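Side-chain contacts in histone deacetylase complex subunit SAP18 (Mus musculus, PDB 4A6Q), which enhances SIN3-HDAC1-mediated transcriptional repression and is an auxiliary component of the splicing-dependent exon junction complex: residues D118-L122 with Q123-F127; H41-D44 with E45-R48. All coordinates share one frame; numbering follows the deposited sequence.

Interaction 1. Residues D118-L122 with Q123-F127; sequences DSMTL and QSQKF
Gln125 folds back along the turn and lays its amide across the selenomethionine at Met120, the two chains crossing at about a right angle. Its CB lies 3.8 Å from Leu122 O, and its CG 3.6 Å from Thr121 O. A bend about the CB-CG bond (chi2 -60°) swings the amide toward Met120, whose SE is 3.6 Å from Gln125 CD. At the tip, Gln125 NE2 gives a nearly straight hydrogen bond (167°) to Ser124 OG at 3.0 Å, with the oxygen lying in the amide plane. This bond fixes the rotation of the amide. Ser124 OG passes the chain of bonds on, donating to Thr121 O at 2.8 Å, while Ser124 N reaches Thr121 OG1 at 3.0 Å; that same OG1 is also hydrogen-bonded to Glu17. Replacing Gln125 with an alanine would probably leave Ser124 OG without its amide donor and open a gap beside the selenium. The turn closes as a Schellman motif: Phe127 N bonds to Leu122 O at 3.2 Å, Lys126 N bonds to Gln123 O, and Lys126 itself takes a left-handed backbone conformation (phi 55°). Leu122 O also accepts from Gln125 N, the two donors arriving from opposite faces of the carbonyl plane. The closure brings Leu122 CB to 3.8 Å from Phe127 CB, and Leu122 CD2 sits over one face of the Phe127 ring, toward its rim. The turn belongs to the loop between strands 101-110 and 132-138 of the ubiquitin-like fold. Met120 and Gln125 rest on Ile106 of strand 101-110, Gln125 and Phe127 meet Ile91 of strand 86-94, and Met120 also touches Leu66 at the start of helix 66-76.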
loop_
_atom_site.group_PDB
_atom_site.type_symbol
_atom_site.label_atom_id
_atom_site.label_comp_id
_atom_site.label_asym_id
_atom_site.label_seq_id
_atom_site.Cartn_x
_atom_site.Cartn_y
_atom_site.Cartn_z
ATOM N N ASP A 118 -11.752 -0.614 -1.543
ATOM C CA ASP A 118 -11.772 0.560 -0.677
ATOM C C ASP A 118 -11.375 0.241 0.771
ATOM O O ASP A 118 -10.716 1.063 1.436
ATOM C CB ASP A 118 -13.160 1.194 -0.656
ATOM C CG ASP A 118 -13.507 1.866 -1.954
ATOM O OD1 ASP A 118 -12.684 1.890 -2.883
ATOM O OD2 ASP A 118 -14.633 2.404 -1.998
ATOM N N SER A 119 -11.797 -0.920 1.245
ATOM C CA SER A 119 -11.545 -1.309 2.637
ATOM C C SER A 119 -10.330 -2.217 2.793
ATOM O O SER A 119 -10.101 -2.793 3.872
ATOM C CB SER A 119 -12.767 -2.029 3.206
ATOM O OG SER A 119 -12.939 -3.276 2.566
HETATM N N MSE A 120 -9.574 -2.398 1.727
HETATM C CA MSE A 120 -8.354 -3.164 1.818
HETATM C C MSE A 120 -7.339 -2.503 2.744
HETATM O O MSE A 120 -7.016 -1.327 2.598
HETATM C CB MSE A 120 -7.744 -3.349 0.426
HETATM C CG MSE A 120 -6.401 -4.041 0.474
HETATM SE SE MSE A 120 -5.660 -4.214 -1.284
HETATM C CE MSE A 120 -6.883 -5.507 -1.969
ATOM N N THR A 121 -6.799 -3.283 3.681
ATOM C CA THR A 121 -5.901 -2.728 4.679
ATOM C C THR A 121 -4.460 -3.089 4.443
ATOM O O THR A 121 -4.122 -4.076 3.761
ATOM C CB THR A 121 -6.229 -3.291 6.075
ATOM O OG1 THR A 121 -6.080 -4.697 6.050
ATOM C CG2 THR A 121 -7.653 -2.932 6.499
ATOM N N LEU A 122 -3.576 -2.276 5.016
ATOM C CA LEU A 122 -2.157 -2.624 4.992
ATOM C C LEU A 122 -1.897 -4.030 5.538
ATOM O O LEU A 122 -1.158 -4.828 4.920
ATOM C CB LEU A 122 -1.338 -1.591 5.766
ATOM C CG LEU A 122 -1.360 -0.155 5.231
ATOM C CD1 LEU A 122 -0.650 0.745 6.232
ATOM C CD2 LEU A 122 -0.719 0.005 3.862
ATOM N N GLN A 123 -2.497 -4.365 6.665
ATOM C CA GLN A 123 -2.236 -5.687 7.249
ATOM C C GLN A 123 -2.701 -6.864 6.376
ATOM O O GLN A 123 -2.040 -7.918 6.344
ATOM C CB GLN A 123 -2.779 -5.776 8.676
ATOM C CG GLN A 123 -4.297 -5.674 8.740
ATOM C CD GLN A 123 -4.845 -5.554 10.129
ATOM O OE1 GLN A 123 -4.084 -5.492 11.110
ATOM N NE2 GLN A 123 -6.174 -5.503 10.233
ATOM N N SER A 124 -3.792 -6.669 5.638
ATOM C CA SER A 124 -4.300 -7.727 4.770
ATOM C C SER A 124 -3.289 -8.058 3.675
ATOM O O SER A 124 -3.290 -9.164 3.126
ATOM C CB SER A 124 -5.657 -7.370 4.150
ATOM O OG SER A 124 -5.560 -6.350 3.169
ATOM N N GLN A 125 -2.436 -7.079 3.360
ATOM C CA GLN A 125 -1.480 -7.269 2.259
ATOM C C GLN A 125 -0.072 -7.577 2.774
ATOM O O GLN A 125 0.893 -7.517 2.016
ATOM C CB GLN A 125 -1.469 -6.035 1.357
ATOM C CG GLN A 125 -2.832 -5.660 0.848
ATOM C CD GLN A 125 -3.442 -6.771 0.046
ATOM O OE1 GLN A 125 -2.857 -7.192 -0.973
ATOM N NE2 GLN A 125 -4.603 -7.285 0.486
ATOM N N LYS A 126 0.029 -7.898 4.063
ATOM C CA LYS A 126 1.293 -8.203 4.751
ATOM C C LYS A 126 2.342 -7.112 4.633
ATOM O O LYS A 126 3.540 -7.367 4.544
ATOM C CB LYS A 126 1.815 -9.543 4.293
ATOM C CG LYS A 126 0.728 -10.566 4.446
ATOM C CD LYS A 126 1.182 -11.683 5.256
ATOM C CE LYS A 126 1.922 -12.563 4.354
ATOM N NZ LYS A 126 2.403 -13.753 5.103
ATOM N N PHE A 127 1.872 -5.885 4.640
ATOM C CA PHE A 127 2.735 -4.719 4.766
ATOM C C PHE A 127 3.566 -4.865 6.031
ATOM O O PHE A 127 3.072 -5.343 7.063
ATOM C CB PHE A 127 1.859 -3.455 4.862
ATOM C CG PHE A 127 2.656 -2.214 5.021
ATOM C CD1 PHE A 127 3.190 -1.568 3.926
ATOM C CD2 PHE A 127 2.872 -1.701 6.297
ATOM C CE1 PHE A 127 3.944 -0.411 4.096
ATOM C CE2 PHE A 127 3.613 -0.580 6.468
ATOM C CZ PHE A 127 4.152 0.058 5.374
#

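Interaction 2. Residues H41-D44 with E45-R48; sequences HRMD and EFSR
Glu45 reaches back over the turn to the backbone of Arg42, its OE2 accepting from Arg42 N at 3.0 Å on the anti side of the carboxylate. With CG set beside its own backbone N (chi1 -63°) and the chain extended beyond, the carboxylate arrives between two neighbours. On one side, the Arg42 guanidinium lies almost parallel to it, planes 6° apart, with OE2 over the guanidinium face. The salt bridge from Arg42 NH1 to Glu45 OE2 is long, 3.6 Å, and rests on charge alone, since no N-H points at the oxygen. On the other side, His41 presents its ring edge, CD2 lying 3.3 Å from Glu45 OE1, which also takes a bond from a water 2.6 Å away. In the next shell, Asp44 orients the guanidinium: Arg42 NE and NH2 grip its two oxygens side-on, NH2 to OD2 at 3.0 Å. His41 ND1 is bonded to Asp134. Beneath, Glu45 N to Arg42 O and Phe46 N to Met43 O form the short 3-10 turn, and Ser47 OG closes onto Asp44 O at 2.8 Å. Phe46 meets Phe33 edge-to-face and also touches the ring of Tyr132. One arginine thus serves two acids by different means, directed bonds to Asp44 and a long, undirected attraction to Glu45, and its positive charge probably eases the closeness of the two carboxylates and favours their ionised forms.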
loop_
_atom_site.group_PDB
_atom_site.type_symbol
_atom_site.label_atom_id
_atom_site.label_comp_id
_atom_site.label_asym_id
_atom_site.label_seq_id
_atom_site.Cartn_x
_atom_site.Cartn_y
_atom_site.Cartn_z
ATOM N N HIS A 41 6.681 3.954 -9.751
ATOM C CA HIS A 41 8.104 4.146 -9.763
ATOM C C HIS A 41 8.792 2.825 -10.137
ATOM O O HIS A 41 8.330 1.740 -9.773
ATOM C CB HIS A 41 8.628 4.597 -8.385
ATOM C CG HIS A 41 8.347 6.034 -8.057
ATOM N ND1 HIS A 41 7.385 6.419 -7.152
ATOM C CD2 HIS A 41 8.949 7.175 -8.479
ATOM C CE1 HIS A 41 7.387 7.741 -7.049
ATOM N NE2 HIS A 41 8.304 8.221 -7.861
ATOM N N ARG A 42 9.886 2.942 -10.868
ATOM C CA ARG A 42 10.692 1.779 -11.197
ATOM C C ARG A 42 11.570 1.399 -10.008
ATOM O O ARG A 42 11.897 2.248 -9.181
ATOM C CB ARG A 42 11.556 2.088 -12.407
ATOM C CG ARG A 42 10.723 2.322 -13.649
ATOM C CD ARG A 42 11.611 2.552 -14.853
ATOM N NE ARG A 42 12.690 3.428 -14.435
ATOM C CZ ARG A 42 12.557 4.733 -14.235
ATOM N NH1 ARG A 42 11.404 5.340 -14.486
ATOM N NH2 ARG A 42 13.587 5.431 -13.817
HETATM N N MSE A 43 11.968 0.130 -9.929
HETATM C CA MSE A 43 12.782 -0.307 -8.777
HETATM C C MSE A 43 14.183 0.296 -8.782
HETATM O O MSE A 43 14.804 0.431 -7.718
HETATM C CB MSE A 43 12.800 -1.831 -8.669
HETATM C CG MSE A 43 11.435 -2.436 -8.404
HETATM SE SE MSE A 43 10.797 -1.723 -6.746
HETATM C CE MSE A 43 9.655 -0.324 -7.436
ATOM N N ASP A 44 14.666 0.714 -9.958
ATOM C CA ASP A 44 15.928 1.447 -10.005
ATOM C C ASP A 44 15.863 2.783 -9.258
ATOM O O ASP A 44 16.891 3.339 -8.881
ATOM C CB ASP A 44 16.453 1.608 -11.452
ATOM C CG ASP A 44 15.404 2.172 -12.404
ATOM O OD1 ASP A 44 14.571 1.384 -12.899
ATOM O OD2 ASP A 44 15.426 3.390 -12.680
ATOM N N GLU A 45 14.659 3.292 -9.020
ATOM C CA GLU A 45 14.506 4.541 -8.287
ATOM C C GLU A 45 14.589 4.303 -6.773
ATOM O O GLU A 45 14.585 5.254 -6.003
ATOM C CB GLU A 45 13.183 5.252 -8.646
ATOM C CG GLU A 45 13.049 5.693 -10.125
ATOM C CD GLU A 45 11.762 6.451 -10.430
ATOM O OE1 GLU A 45 11.708 7.663 -10.128
ATOM O OE2 GLU A 45 10.804 5.838 -10.959
ATOM N N PHE A 46 14.642 3.036 -6.361
ATOM C CA PHE A 46 14.791 2.675 -4.942
ATOM C C PHE A 46 16.132 1.980 -4.645
ATOM O O PHE A 46 16.349 1.441 -3.547
ATOM C CB PHE A 46 13.605 1.799 -4.480
ATOM C CG PHE A 46 12.315 2.546 -4.371
ATOM C CD1 PHE A 46 11.979 3.198 -3.194
ATOM C CD2 PHE A 46 11.418 2.608 -5.441
ATOM C CE1 PHE A 46 10.820 3.890 -3.073
ATOM C CE2 PHE A 46 10.258 3.309 -5.316
ATOM C CZ PHE A 46 9.951 3.954 -4.144
ATOM N N SER A 47 17.043 2.021 -5.612
ATOM C CA SER A 47 18.298 1.297 -5.496
ATOM C C SER A 47 19.427 2.157 -4.928
ATOM O O SER A 47 19.310 3.378 -4.825
ATOM C CB SER A 47 18.720 0.804 -6.873
ATOM O OG SER A 47 19.034 1.913 -7.700
ATOM N N ARG A 48 20.518 1.486 -4.575
ATOM C CA ARG A 48 21.760 2.135 -4.149
ATOM C C ARG A 48 21.561 3.105 -3.005
ATOM O O ARG A 48 22.228 4.140 -2.946
ATOM C CB ARG A 48 22.430 2.850 -5.336
ATOM C CG ARG A 48 23.003 1.917 -6.392
ATOM C CD ARG A 48 23.431 2.675 -7.653
ATOM N NE ARG A 48 22.318 2.876 -8.583
ATOM C CZ ARG A 48 21.926 4.063 -9.046
ATOM N NH1 ARG A 48 22.561 5.171 -8.667
ATOM N NH2 ARG A 48 20.901 4.142 -9.890
HETATM O O HOH W 1 10.549 9.899 -9.357
HETATM O O HOH W 2 19.081 5.145 -7.374
#

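In the fold
Both contacts are tight local turns with a 3-10 segment, but they lie in different surroundings, their centres about 23 Å apart. Interaction 1 is partly buried, its centre about 7 Å from that of the chain, and depends on neutral hydroxyls, an amide, backbone carbonyls and apolar side chains. Interaction 2 is a surface contact, its centre about 17 Å from that of the chain, where a salt-bridge network and waters lie on the outer side, with Phe46 buried beneath. They share a support in the same sheet: each packs side chains on strands 86-94 and 101-110, but at different residues. Interaction 1 leads toward strand 132-138, whereas 41-48 belongs to the connection between strands 28-35 and 56-60.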